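Demethyldecarbamoylnovobiocin O-methyltransferase (Streptomyces caeruleus, PDB 2WK1) transfers a methyl group from S-adenosyl-L-methionine to the 4-hydroxyl of the noviose sugar, the penultimate step in making the antibiotic novobiocin. Local coordinates at residues N93-V98 / R125-A130; D266-I271 / V276-T281; D40-V45 / R182-L187. All coordinates share one frame; numbering follows the deposited sequence.

Contact 1 of 3, residues N93-V98 / R125-A130; sequences NIRQCV and RGILRA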
loop_
_atom_site.group_PDB
_atom_site.type_symbol
_atom_site.label_atom_id
_atom_site.label_comp_id
_atom_site.label_asym_id
_atom_site.label_seq_id
_atom_site.Cartn_x
_atom_site.Cartn_y
_atom_site.Cartn_z
ATOM N N ASN A 93 -5.528 -11.343 -12.429
ATOM C CA ASN A 93 -5.158 -12.174 -13.575
ATOM C C ASN A 93 -3.651 -12.298 -13.750
ATOM O O ASN A 93 -3.140 -13.375 -14.030
ATOM C CB ASN A 93 -5.822 -11.615 -14.837
ATOM C CG ASN A 93 -5.303 -12.252 -16.113
ATOM O OD1 ASN A 93 -4.488 -11.639 -16.806
ATOM N ND2 ASN A 93 -5.732 -13.479 -16.407
ATOM N N ILE A 94 -2.929 -11.189 -13.609
ATOM C CA ILE A 94 -1.459 -11.256 -13.659
ATOM C C ILE A 94 -0.949 -12.213 -12.588
ATOM O O ILE A 94 -0.109 -13.075 -12.847
ATOM C CB ILE A 94 -0.806 -9.886 -13.441
ATOM C CG1 ILE A 94 -1.094 -8.985 -14.609
ATOM C CG2 ILE A 94 0.730 -10.013 -13.245
ATOM C CD1 ILE A 94 -0.645 -7.528 -14.381
ATOM N N ARG A 95 -1.447 -12.055 -11.363
ATOM C CA ARG A 95 -1.013 -12.923 -10.282
ATOM C C ARG A 95 -1.268 -14.395 -10.590
ATOM O O ARG A 95 -0.396 -15.239 -10.361
ATOM C CB ARG A 95 -1.649 -12.504 -8.963
ATOM C CG ARG A 95 -1.159 -13.333 -7.787
ATOM C CD ARG A 95 -1.875 -13.024 -6.577
ATOM N NE ARG A 95 -1.533 -13.888 -5.480
ATOM C CZ ARG A 95 -2.002 -13.681 -4.256
ATOM N NH1 ARG A 95 -2.814 -12.655 -4.026
ATOM N NH2 ARG A 95 -1.618 -14.474 -3.272
ATOM N N GLN A 96 -2.472 -14.698 -11.063
ATOM C CA GLN A 96 -2.795 -16.085 -11.357
ATOM C C GLN A 96 -1.892 -16.657 -12.457
ATOM O O GLN A 96 -1.402 -17.787 -12.350
ATOM C CB GLN A 96 -4.271 -16.214 -11.732
ATOM C CG GLN A 96 -5.274 -15.900 -10.603
ATOM C CD GLN A 96 -5.316 -16.860 -9.425
ATOM O OE1 GLN A 96 -4.519 -16.752 -8.485
ATOM N NE2 GLN A 96 -6.324 -17.738 -9.418
ATOM N N CYS A 97 -1.675 -15.900 -13.523
ATOM C CA CYS A 97 -0.832 -16.384 -14.616
ATOM C C CYS A 97 0.618 -16.555 -14.186
ATOM O O CYS A 97 1.240 -17.563 -14.515
ATOM C CB CYS A 97 -0.934 -15.441 -15.829
ATOM S SG CYS A 97 -2.509 -15.453 -16.683
ATOM N N VAL A 98 1.157 -15.560 -13.489
ATOM C CA VAL A 98 2.554 -15.651 -13.077
ATOM C C VAL A 98 2.728 -16.776 -12.050
ATOM O O VAL A 98 3.685 -17.556 -12.148
ATOM C CB VAL A 98 3.099 -14.316 -12.530
ATOM C CG1 VAL A 98 4.536 -14.481 -12.021
ATOM C CG2 VAL A 98 3.048 -13.232 -13.616
ATOM N N ARG A 125 7.226 -8.140 -10.603
ATOM C CA ARG A 125 8.445 -8.282 -9.837
ATOM C C ARG A 125 8.166 -8.708 -8.403
ATOM O O ARG A 125 8.905 -9.508 -7.838
ATOM C CB ARG A 125 9.256 -6.980 -9.854
ATOM C CG ARG A 125 10.546 -7.017 -9.048
ATOM C CD ARG A 125 11.553 -7.978 -9.599
ATOM N NE ARG A 125 12.705 -8.249 -8.727
ATOM C CZ ARG A 125 12.796 -9.279 -7.897
ATOM N NH1 ARG A 125 11.793 -10.101 -7.742
ATOM N NH2 ARG A 125 13.930 -9.521 -7.261
ATOM N N GLY A 126 7.097 -8.183 -7.817
ATOM C CA GLY A 126 6.708 -8.586 -6.468
ATOM C C GLY A 126 6.332 -10.045 -6.345
ATOM O O GLY A 126 6.638 -10.660 -5.340
ATOM N N ILE A 127 5.673 -10.604 -7.355
ATOM C CA ILE A 127 5.309 -12.016 -7.319
ATOM C C ILE A 127 6.591 -12.848 -7.333
ATOM O O ILE A 127 6.720 -13.817 -6.586
ATOM C CB ILE A 127 4.388 -12.382 -8.481
ATOM C CG1 ILE A 127 3.057 -11.623 -8.425
ATOM C CG2 ILE A 127 4.142 -13.884 -8.474
ATOM C CD1 ILE A 127 2.350 -11.556 -9.784
ATOM N N LEU A 128 7.550 -12.467 -8.176
ATOM C CA LEU A 128 8.828 -13.174 -8.187
ATOM C C LEU A 128 9.473 -13.109 -6.791
ATOM O O LEU A 128 9.983 -14.102 -6.279
ATOM C CB LEU A 128 9.782 -12.619 -9.233
ATOM C CG LEU A 128 9.334 -12.756 -10.694
ATOM C CD1 LEU A 128 10.389 -12.164 -11.625
ATOM C CD2 LEU A 128 9.016 -14.202 -11.106
ATOM N N ARG A 129 9.467 -11.939 -6.177
ATOM C CA ARG A 129 10.057 -11.763 -4.847
ATOM C C ARG A 129 9.358 -12.625 -3.802
ATOM O O ARG A 129 10.018 -13.266 -2.965
ATOM C CB ARG A 129 10.021 -10.281 -4.461
ATOM C CG ARG A 129 10.656 -9.932 -3.117
ATOM C CD ARG A 129 12.046 -9.446 -3.271
ATOM N NE ARG A 129 12.613 -9.023 -1.996
ATOM C CZ ARG A 129 13.115 -9.843 -1.073
ATOM N NH1 ARG A 129 13.095 -11.154 -1.237
ATOM N NH2 ARG A 129 13.621 -9.334 0.050
ATOM N N ALA A 130 8.023 -12.669 -3.870
ATOM C CA ALA A 130 7.236 -13.418 -2.900
ATOM C C ALA A 130 7.577 -14.887 -2.939
ATOM O O ALA A 130 7.482 -15.566 -1.909
ATOM C CB ALA A 130 5.745 -13.238 -3.172
#
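Arg95 and Ile127 mark where helix segments 93-98 and 125-130 come nearest, their CA atoms 7.0 Å apart, while the short axes approach to 10.4 Å and run 45° apart. Ile127 carries the contact. Its CB bond points at the other helix, and its two arms divide the work. CD1, at the end of the longer arm, settles among Ile94, Arg95 and Val98: it lies 3.7 Å from Arg95 CA, 4.1 Å from Ile94 CG2 and 4.0 Å from Val98 CB. The short arm, Ile127 CG2, presses on Val98 CG1 at 3.6 Å. That valine methyl reaches across because it stands opposite the backbone N about the CA-CB bond (chi1 176°). Arg95 gives only its backbone and CB to this packing; its extended chain carries the guanidinium off to helix 35-47, where NH1 forms a salt bridge with Asp40 and NH2 bonds Ser36. Leu39 of that helix covers Ile127 as well. Ile94 also packs on Ala120, Leu123 and Met124 of helix 119-130. Helices 87-103 and 119-130 precede and follow strand 109-113, so this is the layer of neighbouring helices expected on a Rossmann-like class I methyltransferase sheet.

Contact 2 of 3, residues D266-I271 / V276-T281; sequences DELITI and VYWQRT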
loop_
_atom_site.group_PDB
_atom_site.type_symbol
_atom_site.label_atom_id
_atom_site.label_comp_id
_atom_site.label_asym_id
_atom_site.label_seq_id
_atom_site.Cartn_x
_atom_site.Cartn_y
_atom_site.Cartn_z
ATOM N N ASP A 266 -5.759 -21.614 -29.496
ATOM C CA ASP A 266 -5.889 -21.584 -28.051
ATOM C C ASP A 266 -6.928 -20.531 -27.697
ATOM O O ASP A 266 -6.829 -19.386 -28.128
ATOM C CB ASP A 266 -4.541 -21.256 -27.406
ATOM C CG ASP A 266 -3.594 -22.433 -27.429
ATOM O OD1 ASP A 266 -4.025 -23.490 -26.932
ATOM O OD2 ASP A 266 -2.436 -22.260 -27.849
ATOM N N GLU A 267 -7.942 -20.935 -26.944
ATOM C CA GLU A 267 -9.108 -20.098 -26.722
ATOM C C GLU A 267 -8.824 -18.855 -25.878
ATOM O O GLU A 267 -7.994 -18.869 -24.948
ATOM C CB GLU A 267 -10.207 -20.924 -26.064
ATOM C CG GLU A 267 -9.847 -21.514 -24.680
ATOM C CD GLU A 267 -10.728 -22.697 -24.176
ATOM O OE1 GLU A 267 -11.674 -23.138 -24.867
ATOM O OE2 GLU A 267 -10.444 -23.199 -23.058
ATOM N N LEU A 268 -9.495 -17.777 -26.243
ATOM C CA LEU A 268 -9.469 -16.535 -25.468
ATOM C C LEU A 268 -10.429 -16.626 -24.315
ATOM O O LEU A 268 -11.619 -16.921 -24.513
ATOM C CB LEU A 268 -9.832 -15.333 -26.305
ATOM C CG LEU A 268 -8.946 -15.011 -27.488
ATOM C CD1 LEU A 268 -9.552 -13.860 -28.265
ATOM C CD2 LEU A 268 -7.540 -14.668 -27.048
ATOM N N ILE A 269 -9.926 -16.347 -23.122
ATOM C CA ILE A 269 -10.680 -16.370 -21.892
ATOM C C ILE A 269 -10.822 -14.976 -21.346
ATOM O O ILE A 269 -9.867 -14.228 -21.302
ATOM C CB ILE A 269 -9.854 -17.282 -20.641
ATOM C CG1 ILE A 269 -9.553 -18.653 -21.200
ATOM C CG2 ILE A 269 -10.618 -17.173 -19.361
ATOM C CD1 ILE A 269 -8.298 -19.254 -20.730
ATOM N N THR A 270 -12.014 -14.616 -20.928
ATOM C CA THR A 270 -12.221 -13.273 -20.430
ATOM C C THR A 270 -11.696 -13.079 -19.018
ATOM O O THR A 270 -11.607 -14.034 -18.234
ATOM C CB THR A 270 -13.694 -12.848 -20.453
ATOM O OG1 THR A 270 -14.380 -13.452 -19.341
ATOM C CG2 THR A 270 -14.394 -13.169 -21.788
ATOM N N ILE A 271 -11.363 -11.823 -18.704
ATOM C CA ILE A 271 -10.933 -11.414 -17.363
ATOM C C ILE A 271 -11.967 -10.552 -16.643
ATOM O O ILE A 271 -12.355 -10.818 -15.508
ATOM C CB ILE A 271 -9.593 -10.632 -17.439
ATOM C CG1 ILE A 271 -8.505 -11.495 -18.072
ATOM C CG2 ILE A 271 -9.200 -10.171 -16.049
ATOM C CD1 ILE A 271 -7.283 -10.772 -18.584
ATOM N N VAL A 276 -8.801 -10.053 -22.010
ATOM C CA VAL A 276 -8.832 -11.495 -22.259
ATOM C C VAL A 276 -7.404 -12.033 -22.183
ATOM O O VAL A 276 -6.436 -11.264 -22.202
ATOM C CB VAL A 276 -9.448 -11.853 -23.648
ATOM C CG1 VAL A 276 -10.896 -11.269 -23.788
ATOM C CG2 VAL A 276 -8.589 -11.322 -24.786
ATOM N N TYR A 277 -7.258 -13.354 -22.146
ATOM C CA TYR A 277 -5.962 -13.978 -22.198
ATOM C C TYR A 277 -6.053 -15.347 -22.819
ATOM O O TYR A 277 -7.137 -15.921 -22.897
ATOM C CB TYR A 277 -5.304 -14.033 -20.795
ATOM C CG TYR A 277 -5.902 -15.008 -19.829
ATOM C CD1 TYR A 277 -7.127 -14.803 -19.248
ATOM C CD2 TYR A 277 -5.196 -16.118 -19.449
ATOM C CE1 TYR A 277 -7.655 -15.710 -18.346
ATOM C CE2 TYR A 277 -5.712 -17.019 -18.535
ATOM C CZ TYR A 277 -6.963 -16.814 -18.008
ATOM O OH TYR A 277 -7.470 -17.723 -17.092
ATOM N N TRP A 278 -4.924 -15.895 -23.224
ATOM C CA TRP A 278 -4.861 -17.287 -23.609
ATOM C C TRP A 278 -3.590 -17.923 -23.121
ATOM O O TRP A 278 -2.604 -17.254 -22.832
ATOM C CB TRP A 278 -5.024 -17.467 -25.129
ATOM C CG TRP A 278 -3.857 -17.208 -26.058
ATOM C CD1 TRP A 278 -2.956 -18.132 -26.514
ATOM C CD2 TRP A 278 -3.590 -16.008 -26.811
ATOM N NE1 TRP A 278 -2.110 -17.568 -27.438
ATOM C CE2 TRP A 278 -2.485 -16.273 -27.654
ATOM C CE3 TRP A 278 -4.142 -14.724 -26.813
ATOM C CZ2 TRP A 278 -1.960 -15.316 -28.510
ATOM C CZ3 TRP A 278 -3.624 -13.788 -27.684
ATOM C CH2 TRP A 278 -2.553 -14.080 -28.516
ATOM N N GLN A 279 -3.613 -19.250 -23.085
ATOM C CA GLN A 279 -2.466 -20.061 -22.754
ATOM C C GLN A 279 -2.014 -20.759 -24.005
ATOM O O GLN A 279 -2.818 -21.353 -24.704
ATOM C CB GLN A 279 -2.780 -21.104 -21.688
ATOM C CG GLN A 279 -1.570 -21.880 -21.256
ATOM C CD GLN A 279 -1.864 -22.843 -20.140
ATOM O OE1 GLN A 279 -2.940 -23.452 -20.095
ATOM N NE2 GLN A 279 -0.902 -23.014 -19.236
ATOM N N ARG A 280 -0.729 -20.686 -24.296
ATOM C CA ARG A 280 -0.202 -21.391 -25.439
ATOM C C ARG A 280 -0.050 -22.882 -25.153
ATOM O O ARG A 280 0.586 -23.281 -24.180
ATOM C CB ARG A 280 1.428 -20.803 -25.798
ATOM C CG ARG A 280 1.812 -21.589 -27.051
ATOM C CD ARG A 280 3.207 -21.283 -27.349
ATOM N NE ARG A 280 3.720 -22.265 -28.387
ATOM C CZ ARG A 280 5.032 -22.542 -28.553
ATOM N NH1 ARG A 280 6.088 -22.143 -27.993
ATOM N NH2 ARG A 280 5.221 -23.561 -29.655
ATOM N N THR A 281 -0.627 -23.723 -26.008
ATOM C CA THR A 281 -0.498 -25.158 -25.800
ATOM C C THR A 281 0.270 -25.839 -26.915
ATOM O O THR A 281 0.597 -27.031 -26.782
ATOM C CB THR A 281 -1.870 -25.810 -25.657
ATOM O OG1 THR A 281 -2.594 -25.629 -26.873
ATOM C CG2 THR A 281 -2.640 -25.225 -24.459
HETATM O O HOH W 1 -6.245 -20.550 -23.694
#
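Asp266 reaches from segment 266-271 to just past the end of strand 276-279 and holds Thr281 with both carboxylate oxygens. Its CB lies 3.6 Å from Trp278 CD1, beside the indole. With CG set opposite the carbonyl carbon (chi1 -75°), the carboxylate is carried past Gln279, whose carbonyl O is only 3.0 Å from Asp266 CG; carboxylate and carbonyl are both acceptors and not bonded to each other, a crowding that the two bonds to Thr281 probably offset. At the tip, Asp266 OD1 accepts a hydrogen bond from Thr281 OG1 at 2.6 Å on its syn lone pair. OD2 accepts Thr281 N at 3.0 Å, with the donor 36° out of the carboxylate plane.

Further along, a water links Glu267 O to Gln279 N, filling in where the two chains stand too far apart to bond directly. The backbones then close up: Ile269 and Tyr277 form an antiparallel hydrogen-bonded pair, Ile269 N giving Tyr277 O a bond of 2.8 Å at 171°, with Tyr277 N returning one to Ile269 O. Thr270 and Val276 follow as a non-hydrogen-bonded pair. Leu268 runs alongside Trp278 in the same direction, its CD2 3.4 Å from Trp278 CE3, and Arg259 adds a cation-pi contact to that indole. Ile271 CG1 meets Tyr277 CD1 at 3.8 Å, the two side chains at about a right angle.

Strand 276-279 also bonds strand 238-242 through Val276 and Trp278. The hairpin thus forms the reversed strand and edge strand that end the sheet of class I methyltransferases.

Contact 3 of 3, residues D40-V45 / R182-L187; sequences DLMIKV and RNYDLL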
loop_
_atom_site.group_PDB
_atom_site.type_symbol
_atom_site.label_atom_id
_atom_site.label_comp_id
_atom_site.label_asym_id
_atom_site.label_seq_id
_atom_site.Cartn_x
_atom_site.Cartn_y
_atom_site.Cartn_z
ATOM N N ASP A 40 -1.573 -9.991 -1.736
ATOM C CA ASP A 40 -2.907 -9.442 -1.574
ATOM C C ASP A 40 -2.852 -7.924 -1.334
ATOM O O ASP A 40 -3.604 -7.119 -1.920
ATOM C CB ASP A 40 -3.636 -10.114 -0.403
ATOM C CG ASP A 40 -4.075 -11.543 -0.672
ATOM O OD1 ASP A 40 -4.030 -12.030 -1.815
ATOM O OD2 ASP A 40 -4.508 -12.197 0.321
ATOM N N LEU A 41 -1.954 -7.513 -0.455
ATOM C CA LEU A 41 -1.822 -6.095 -0.126
ATOM C C LEU A 41 -1.254 -5.327 -1.307
ATOM O O LEU A 41 -1.702 -4.237 -1.644
ATOM C CB LEU A 41 -0.954 -5.913 1.122
ATOM C CG LEU A 41 -0.629 -4.494 1.522
ATOM C CD1 LEU A 41 -1.909 -3.751 1.859
ATOM C CD2 LEU A 41 0.336 -4.470 2.702
ATOM N N MET A 42 -0.286 -5.904 -1.984
ATOM C CA MET A 42 0.247 -5.229 -3.123
ATOM C C MET A 42 -0.772 -4.900 -4.185
ATOM O O MET A 42 -0.741 -3.800 -4.741
ATOM C CB MET A 42 1.574 -6.184 -3.824
ATOM C CG MET A 42 2.098 -5.415 -4.949
ATOM S SD MET A 42 3.625 -6.170 -5.400
ATOM C CE MET A 42 4.705 -5.612 -4.311
ATOM N N ILE A 43 -1.677 -5.847 -4.474
ATOM C CA ILE A 43 -2.739 -5.576 -5.456
ATOM C C ILE A 43 -3.591 -4.382 -5.015
ATOM O O ILE A 43 -3.894 -3.503 -5.815
ATOM C CB ILE A 43 -3.537 -6.866 -5.708
ATOM C CG1 ILE A 43 -2.659 -7.854 -6.518
ATOM C CG2 ILE A 43 -4.859 -6.545 -6.416
ATOM C CD1 ILE A 43 -3.211 -9.261 -6.638
ATOM N N LYS A 44 -3.957 -4.340 -3.744
ATOM C CA LYS A 44 -4.768 -3.236 -3.226
ATOM C C LYS A 44 -4.054 -1.888 -3.252
ATOM O O LYS A 44 -4.654 -0.832 -3.502
ATOM C CB LYS A 44 -5.196 -3.506 -1.787
ATOM C CG LYS A 44 -6.102 -4.676 -1.600
ATOM C CD LYS A 44 -6.234 -4.976 -0.088
ATOM C CE LYS A 44 -7.501 -5.710 0.285
ATOM N NZ LYS A 44 -7.398 -7.123 -0.033
ATOM N N VAL A 45 -2.751 -1.915 -3.002
ATOM C CA VAL A 45 -1.956 -0.685 -3.010
ATOM C C VAL A 45 -1.768 -0.192 -4.446
ATOM O O VAL A 45 -1.923 0.978 -4.751
ATOM C CB VAL A 45 -0.558 -0.884 -2.290
ATOM C CG1 VAL A 45 0.219 0.383 -2.346
ATOM C CG2 VAL A 45 -0.743 -1.438 -0.872
ATOM N N ARG A 182 11.318 1.707 -6.948
ATOM C CA ARG A 182 12.111 1.917 -5.745
ATOM C C ARG A 182 11.243 2.116 -4.507
ATOM O O ARG A 182 11.605 1.648 -3.418
ATOM C CB ARG A 182 13.043 3.099 -5.932
ATOM C CG ARG A 182 14.041 3.228 -4.791
ATOM C CD ARG A 182 15.314 3.898 -5.181
ATOM N NE ARG A 182 15.099 5.205 -5.765
ATOM C CZ ARG A 182 15.891 6.262 -5.534
ATOM N NH1 ARG A 182 16.932 6.167 -4.703
ATOM N NH2 ARG A 182 15.620 7.425 -6.111
ATOM N N ASN A 183 10.076 2.754 -4.678
ATOM C CA ASN A 183 9.150 2.991 -3.565
ATOM C C ASN A 183 8.679 1.685 -2.922
ATOM O O ASN A 183 8.326 1.647 -1.742
ATOM C CB ASN A 183 7.915 3.789 -4.011
ATOM C CG ASN A 183 8.195 5.250 -4.294
ATOM O OD1 ASN A 183 9.265 5.769 -4.028
ATOM N ND2 ASN A 183 7.209 5.913 -4.881
ATOM N N TYR A 184 8.605 0.627 -3.730
ATOM C CA TYR A 184 8.223 -0.718 -3.239
ATOM C C TYR A 184 9.439 -1.562 -2.877
ATOM O O TYR A 184 9.295 -2.725 -2.518
ATOM C CB TYR A 184 7.421 -1.486 -4.318
ATOM C CG TYR A 184 6.030 -0.946 -4.578
ATOM C CD1 TYR A 184 5.826 0.135 -5.423
ATOM C CD2 TYR A 184 4.919 -1.501 -3.965
ATOM C CE1 TYR A 184 4.576 0.628 -5.660
ATOM C CE2 TYR A 184 3.649 -1.025 -4.204
ATOM C CZ TYR A 184 3.474 0.053 -5.039
ATOM O OH TYR A 184 2.189 0.524 -5.231
ATOM N N ASP A 185 10.640 -0.983 -2.996
ATOM C CA ASP A 185 11.858 -1.723 -2.819
ATOM C C ASP A 185 12.032 -2.865 -3.770
ATOM O O ASP A 185 12.537 -3.937 -3.396
ATOM C CB ASP A 185 12.108 -2.352 -1.096
ATOM C CG ASP A 185 13.720 -2.455 -1.007
ATOM O OD1 ASP A 185 13.608 -2.876 -0.002
ATOM O OD2 ASP A 185 14.498 -2.146 -1.841
ATOM N N LEU A 186 11.621 -2.640 -5.006
ATOM C CA LEU A 186 11.677 -3.671 -6.023
ATOM C C LEU A 186 12.504 -3.282 -7.251
ATOM O O LEU A 186 12.444 -3.967 -8.282
ATOM C CB LEU A 186 10.257 -4.095 -6.432
ATOM C CG LEU A 186 9.460 -4.854 -5.368
ATOM C CD1 LEU A 186 7.988 -4.995 -5.791
ATOM C CD2 LEU A 186 10.061 -6.202 -5.103
ATOM N N LEU A 187 13.282 -2.205 -7.170
ATOM C CA LEU A 187 14.154 -1.845 -8.289
ATOM C C LEU A 187 15.482 -2.552 -8.116
ATOM O O LEU A 187 16.342 -2.106 -7.358
ATOM C CB LEU A 187 14.333 -0.331 -8.395
ATOM C CG LEU A 187 15.080 0.150 -9.650
ATOM C CD1 LEU A 187 14.291 -0.135 -10.936
ATOM C CD2 LEU A 187 15.396 1.660 -9.515
#
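A small, buried apolar contact joins Met42 and Val45 of helix 35-47 to Tyr184 and Leu186, which lie just beyond the end of helix 174-183. The backbones stay well apart, Met42 CA and Tyr184 CA being the nearest pair at 9.2 Å, so side chains alone bridge the distance. Met42 starts out with CG opposite its backbone N (chi1 -178°) and bends at the thioether (chi3 -80°). This swings CE to the tip of Leu186, 3.7 Å from its CD1, and to the Tyr184 ring, 4.1 Å from CD2. Two conformations of Met42 were modelled, so these two contacts belong to the one described and are less certain than the rest.

The turn that presents Tyr184 and Leu186 is a Schellman motif: Asp185 takes a positive phi, with two bonds back into the last turn, among them Asp185 N to Arg182 O at 2.8 Å. The chain leaves the helix there, and the residues flanking Asp185 both point their CB bonds at helix 35-47. Tyr184 and Val45 slide past one another in opposite directions. Val45 CG1 touches the phenol end, 3.5 Å from Tyr184 OH and 4.1 Å from Tyr184 CE2. The hydroxyl itself is hydrogen-bonded to ND1 of His83, the residue before Thr84, which binds S-adenosylmethionine; the side chains of Tyr184 and Thr84 are about 8 Å apart.

Ile122 of helix 119-130 packs on both Tyr184 and Leu186. The second subunit supplies Val50 against Tyr184, while Leu41 and Val45 each meet their own counterparts across the dimer.

Overall arrangement
Along the chain, contact 3 opens first with helix 35-47 and closes at 182-187, contact 1 falls within that span, and contact 2 comes last, near the C-terminus. The centres of contacts 1 and 3 are about 12 Å apart. They meet directly: Arg95 of helix 87-103 packs on Ile43 of helix 35-47, and Gly126 on Leu186. Contact 2 lies about 18 Å from contact 1, centre to centre, but touches it through Asn93 and Cys97, which rest on Ile271 and Tyr277. Contacts 2 and 3 are about 27 Å apart, centre to centre, and do not touch. Helix 87-103 therefore connects the sheet edge formed by the C-terminal hairpin with the helices that reach the second subunit.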